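Uncharacterized protein (Mycobacterium smegmatis, PDB 4TMD) is of unknown function but is a mycobacterial DUF5642-domain protein of the Mog1p/PsbP clan, probably an exported lipoprotein. Local coordinates at residues Ala153-Asn157 with Tyr158-Val162; Val104-Gly108 with Thr109-Gly113. One frame throughout, in Å; residues are numbered along the deposited sequence. Where two conformers were deposited one is given.

In the fold
Both contacts are tight turns of beta hairpins in one antiparallel sheet, and they lie on opposite sides of the chain's centre. Contact 1 joins strands 145-155 and 158-166 near the middle of the strand order and is mostly buried. Contact 2 joins strands 103-107 and 111-118 close to the sheet margin and is only partly buried. Their centres are 29 Å apart and their nearest atoms about 17 Å, so they share the sheet without touching. Each has a phenylalanine ring reaching over its partner strand. In contact 1 the ring lies over the CB of a tyrosine; in contact 2 it lies on glycine backbone, and the opposite face of the sheet carries a leucine-arginine pair.

Contact 1. Residues Ala153-Asn157 with Tyr158-Val162; sequences ASFDN and YMVIV
Phe-155 and Tyr-158 pair across the end of a beta hairpin with a two-residue loop. They are the first and last residues of a type II' turn, with Asp-156 and Asn-157 at its tip. Asp-156 has the positive phi that this turn requires at its second position. Two backbone bonds close the turn. Tyr-158 N gives a hydrogen bond to Phe-155 O at 2.8 Å, and Phe-155 N returns one to Tyr-158 O at 3.1 Å. Ala-153 and Val-160 form the next hydrogen-bonded pair, joined by two bonds whose donors lie in the carbonyl planes.

The Phe-155 side chain takes chi1 55°, with CG between its own N and carbonyl carbon. This swings the ring over the partner strand. Tyr-158 CB sits over one face of the Phe-155 ring, 3.7 Å from its centroid, in a CH-pi contact. The Tyr-158 ring leaves in another direction, since its CG is anti to the carbonyl carbon (chi1 -70°). The two ring planes are nearly parallel, 13° apart, but slid so far that they barely overlap. The centroids are 5.4 Å apart. Val-160 CG2 meets the edge of the Phe-155 ring at CE1, at a looser 4.3 Å.

Ser-154 and Met-159 pair on the other sheet face. Met-159 CE comes to 4.2 Å from Ser-154 CB. A water donates to Asp-156 O and, weakly, to Tyr-158 O.

Helix 179-194 packs on the face of Ala-153, Phe-155 and Val-160 through Leu-186, Ala-189 and Val-190. Arg-194 makes a cation-pi contact with Phe-155, and Tyr-2 meets it edge-to-face. Strand 127-137 flanks the hairpin on one side, and strand 79-88 on the other.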
loop_
_atom_site.group_PDB
_atom_site.type_symbol
_atom_site.label_atom_id
_atom_site.label_comp_id
_atom_site.label_asym_id
_atom_site.label_seq_id
_atom_site.Cartn_x
_atom_site.Cartn_y
_atom_site.Cartn_z
ATOM N N ALA A 153 5.569 -1.186 5.459
ATOM C CA ALA A 153 6.669 -1.385 6.402
ATOM C C ALA A 153 6.962 -0.093 7.128
ATOM O O ALA A 153 7.139 0.943 6.500
ATOM C CB ALA A 153 7.919 -1.883 5.692
ATOM N N SER A 154 7.017 -0.170 8.455
ATOM C CA SER A 154 7.246 0.984 9.310
ATOM C C SER A 154 8.542 0.832 10.101
ATOM O O SER A 154 8.732 -0.175 10.771
ATOM C CB SER A 154 6.080 1.146 10.288
ATOM O OG SER A 154 6.404 2.068 11.310
ATOM N N PHE A 155 9.424 1.821 10.020
ATOM C CA PHE A 155 10.612 1.841 10.865
ATOM C C PHE A 155 11.001 3.283 11.101
ATOM O O PHE A 155 11.084 4.072 10.166
ATOM C CB PHE A 155 11.776 1.038 10.248
ATOM C CG PHE A 155 12.141 1.458 8.858
ATOM C CD1 PHE A 155 11.389 1.041 7.770
ATOM C CD2 PHE A 155 13.250 2.258 8.632
ATOM C CE1 PHE A 155 11.723 1.421 6.481
ATOM C CE2 PHE A 155 13.590 2.643 7.342
ATOM C CZ PHE A 155 12.831 2.219 6.265
ATOM N N ASP A 156 11.219 3.630 12.364
ATOM C CA ASP A 156 11.543 5.003 12.732
ATOM C C ASP A 156 10.534 5.955 12.105
ATOM O O ASP A 156 9.323 5.733 12.198
ATOM C CB ASP A 156 12.955 5.361 12.295
ATOM C CG ASP A 156 14.000 4.549 13.015
ATOM O OD1 ASP A 156 13.750 4.150 14.179
ATOM O OD2 ASP A 156 15.067 4.306 12.414
ATOM N N ASN A 157 11.030 6.997 11.447
ATOM C CA ASN A 157 10.140 7.962 10.814
ATOM C C ASN A 157 9.974 7.670 9.324
ATOM O O ASN A 157 9.684 8.566 8.533
ATOM C CB ASN A 157 10.655 9.382 11.041
ATOM C CG ASN A 157 10.720 9.743 12.524
ATOM O OD1 ASN A 157 10.196 9.015 13.367
ATOM N ND2 ASN A 157 11.364 10.854 12.844
ATOM N N TYR A 158 10.161 6.407 8.955
ATOM C CA TYR A 158 10.013 6.007 7.564
ATOM C C TYR A 158 8.846 5.074 7.417
ATOM O O TYR A 158 8.544 4.256 8.294
ATOM C CB TYR A 158 11.277 5.323 7.028
ATOM C CG TYR A 158 12.453 6.244 6.844
ATOM C CD1 TYR A 158 12.668 6.889 5.636
ATOM C CD2 TYR A 158 13.361 6.463 7.884
ATOM C CE1 TYR A 158 13.748 7.733 5.461
ATOM C CE2 TYR A 158 14.447 7.319 7.723
ATOM C CZ TYR A 158 14.633 7.947 6.509
ATOM O OH TYR A 158 15.704 8.789 6.329
ATOM N N MET A 159 8.204 5.155 6.270
ATOM C CA MET A 159 7.176 4.184 5.957
ATOM C C MET A 159 7.308 3.842 4.498
ATOM O O MET A 159 7.505 4.746 3.695
ATOM C CB MET A 159 5.794 4.750 6.262
ATOM C CG MET A 159 4.665 3.826 5.903
ATOM S SD MET A 159 3.148 4.358 6.732
ATOM C CE MET A 159 3.340 3.573 8.327
ATOM N N VAL A 160 7.233 2.552 4.165
ATOM C CA VAL A 160 7.300 2.128 2.776
ATOM C C VAL A 160 6.022 1.384 2.466
ATOM O O VAL A 160 5.603 0.522 3.235
ATOM C CB VAL A 160 8.526 1.230 2.493
ATOM C CG1 VAL A 160 8.451 0.658 1.077
ATOM C CG2 VAL A 160 9.827 2.015 2.702
ATOM N N ILE A 161 5.384 1.741 1.361
ATOM C CA ILE A 161 4.122 1.128 0.996
ATOM C C ILE A 161 4.176 0.555 -0.415
ATOM O O ILE A 161 4.448 1.279 -1.378
ATOM C CB ILE A 161 2.956 2.129 1.062
ATOM C CG1 ILE A 161 2.952 2.868 2.403
ATOM C CG2 ILE A 161 1.640 1.404 0.825
ATOM C CD1 ILE A 161 1.784 3.800 2.539
ATOM N N VAL A 162 3.927 -0.743 -0.528
ATOM C CA VAL A 162 3.797 -1.365 -1.836
ATOM C C VAL A 162 2.318 -1.641 -2.066
ATOM O O VAL A 162 1.646 -2.255 -1.229
ATOM C CB VAL A 162 4.637 -2.667 -1.954
ATOM C CG1 VAL A 162 4.357 -3.392 -3.300
ATOM C CG2 VAL A 162 6.133 -2.338 -1.813
HETATM O O HOH W 1 6.952 6.211 10.350
#

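Contact 2. Residues Val104-Gly108 with Thr109-Gly113; sequences VKFLG and TGARG
A beta hairpin links strand 103-107 to strand 111-118 near one margin of the antiparallel sheet. Phe-106 and Gly-113 form a hydrogen-bonded pair. Phe-106 N donates to Gly-113 O, and Gly-113 N donates to Phe-106 O, both at 2.9 Å. At the turn, Gly-108 N binds Ala-111 O at 2.7 Å, with the donor almost in line with the carbonyl.

The Phe-106 ring folds over its partner strand, because chi1 of 64° turns CG back between N and the carbonyl carbon. One ring face lies on Gly-113, whose N sits 3.6 Å above the plane over the ring centre. Gly-113 CA makes a CH-pi contact, 3.9 Å from the centroid of the Phe-106 ring. Ala-111 CB comes to the ring edge, 4.1 Å from Phe-106 CE1.

Leu-107 and Arg-112 form the neighbouring non-hydrogen-bonded pair, on the other face of the sheet. Their side chains run side by side. The Arg-112 chain bends at chi3, which brings its guanidinium round to Leu-107. CD1 of Leu-107 lies over the centre of that group, 3.8 Å above its plane.

Leu-41 and Ile-135 also touch Phe-106. The contact thus has an apolar, buried face around the phenylalanine. Its other face is exposed, and there a leucine methyl sits over the flat face of the guanidinium, an apolar contact without a polar bond between them.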
loop_
_atom_site.group_PDB
_atom_site.type_symbol
_atom_site.label_atom_id
_atom_site.label_comp_id
_atom_site.label_asym_id
_atom_site.label_seq_id
_atom_site.Cartn_x
_atom_site.Cartn_y
_atom_site.Cartn_z
ATOM N N VAL A 104 -12.750 -7.487 7.741
ATOM C CA VAL A 104 -13.843 -6.534 7.863
ATOM C C VAL A 104 -14.633 -6.427 6.569
ATOM O O VAL A 104 -14.066 -6.156 5.509
ATOM C CB VAL A 104 -13.347 -5.137 8.220
ATOM C CG1 VAL A 104 -14.527 -4.273 8.629
ATOM C CG2 VAL A 104 -12.310 -5.210 9.335
ATOM N N LYS A 105 -15.942 -6.623 6.660
ATOM C CA LYS A 105 -16.828 -6.427 5.517
ATOM C C LYS A 105 -17.597 -5.121 5.679
ATOM O O LYS A 105 -17.799 -4.651 6.800
ATOM C CB LYS A 105 -17.807 -7.586 5.374
ATOM C CG LYS A 105 -17.178 -8.950 5.202
ATOM C CD LYS A 105 -18.266 -9.946 4.863
ATOM C CE LYS A 105 -17.775 -11.361 4.985
ATOM N NZ LYS A 105 -18.878 -12.303 4.678
ATOM N N PHE A 106 -18.008 -4.522 4.570
ATOM C CA PHE A 106 -18.848 -3.335 4.645
ATOM C C PHE A 106 -19.854 -3.308 3.503
ATOM O O PHE A 106 -19.628 -3.891 2.448
ATOM C CB PHE A 106 -18.007 -2.056 4.657
ATOM C CG PHE A 106 -17.211 -1.831 3.403
ATOM C CD1 PHE A 106 -17.742 -1.085 2.354
ATOM C CD2 PHE A 106 -15.929 -2.351 3.275
ATOM C CE1 PHE A 106 -17.017 -0.871 1.197
ATOM C CE2 PHE A 106 -15.191 -2.141 2.119
ATOM C CZ PHE A 106 -15.736 -1.397 1.080
ATOM N N LEU A 107 -20.975 -2.633 3.728
ATOM C CA LEU A 107 -22.052 -2.636 2.762
ATOM C C LEU A 107 -22.819 -1.328 2.841
ATOM O O LEU A 107 -23.149 -0.865 3.932
ATOM C CB LEU A 107 -22.972 -3.829 3.011
ATOM C CG LEU A 107 -24.304 -3.862 2.272
ATOM C CD1 LEU A 107 -24.095 -4.238 0.823
ATOM C CD2 LEU A 107 -25.237 -4.850 2.957
ATOM N N GLY A 108 -23.059 -0.726 1.679
ATOM C CA GLY A 108 -23.788 0.524 1.571
ATOM C C GLY A 108 -24.453 0.502 0.219
ATOM O O GLY A 108 -24.341 -0.497 -0.485
ATOM N N THR A 109 -25.142 1.576 -0.157
ATOM C CA THR A 109 -25.812 1.607 -1.458
ATOM C C THR A 109 -24.799 1.785 -2.599
ATOM O O THR A 109 -24.859 1.113 -3.620
ATOM C CB THR A 109 -26.886 2.726 -1.530
ATOM O OG1 THR A 109 -26.354 3.947 -0.995
ATOM C CG2 THR A 109 -28.131 2.326 -0.740
ATOM N N GLY A 110 -23.851 2.689 -2.427
ATOM C CA GLY A 110 -22.833 2.884 -3.441
ATOM C C GLY A 110 -21.809 1.765 -3.501
ATOM O O GLY A 110 -21.224 1.514 -4.553
ATOM N N ALA A 111 -21.591 1.082 -2.380
ATOM C CA ALA A 111 -20.453 0.178 -2.277
ATOM C C ALA A 111 -20.679 -1.049 -1.399
ATOM O O ALA A 111 -21.516 -1.057 -0.497
ATOM C CB ALA A 111 -19.242 0.950 -1.764
ATOM N N ARG A 112 -19.913 -2.094 -1.686
ATOM C CA ARG A 112 -19.796 -3.235 -0.788
ATOM C C ARG A 112 -18.393 -3.804 -0.935
ATOM O O ARG A 112 -17.795 -3.732 -2.010
ATOM C CB ARG A 112 -20.855 -4.296 -1.083
ATOM C CG ARG A 112 -20.677 -5.047 -2.390
ATOM C CD ARG A 112 -21.795 -6.076 -2.581
ATOM N NE ARG A 112 -21.979 -6.908 -1.392
ATOM C CZ ARG A 112 -23.144 -7.436 -1.018
ATOM N NH1 ARG A 112 -24.236 -7.221 -1.743
ATOM N NH2 ARG A 112 -23.224 -8.171 0.089
ATOM N N GLY A 113 -17.853 -4.349 0.142
ATOM C CA GLY A 113 -16.490 -4.821 0.082
ATOM C C GLY A 113 -15.981 -5.496 1.329
ATOM O O GLY A 113 -16.723 -5.753 2.278
#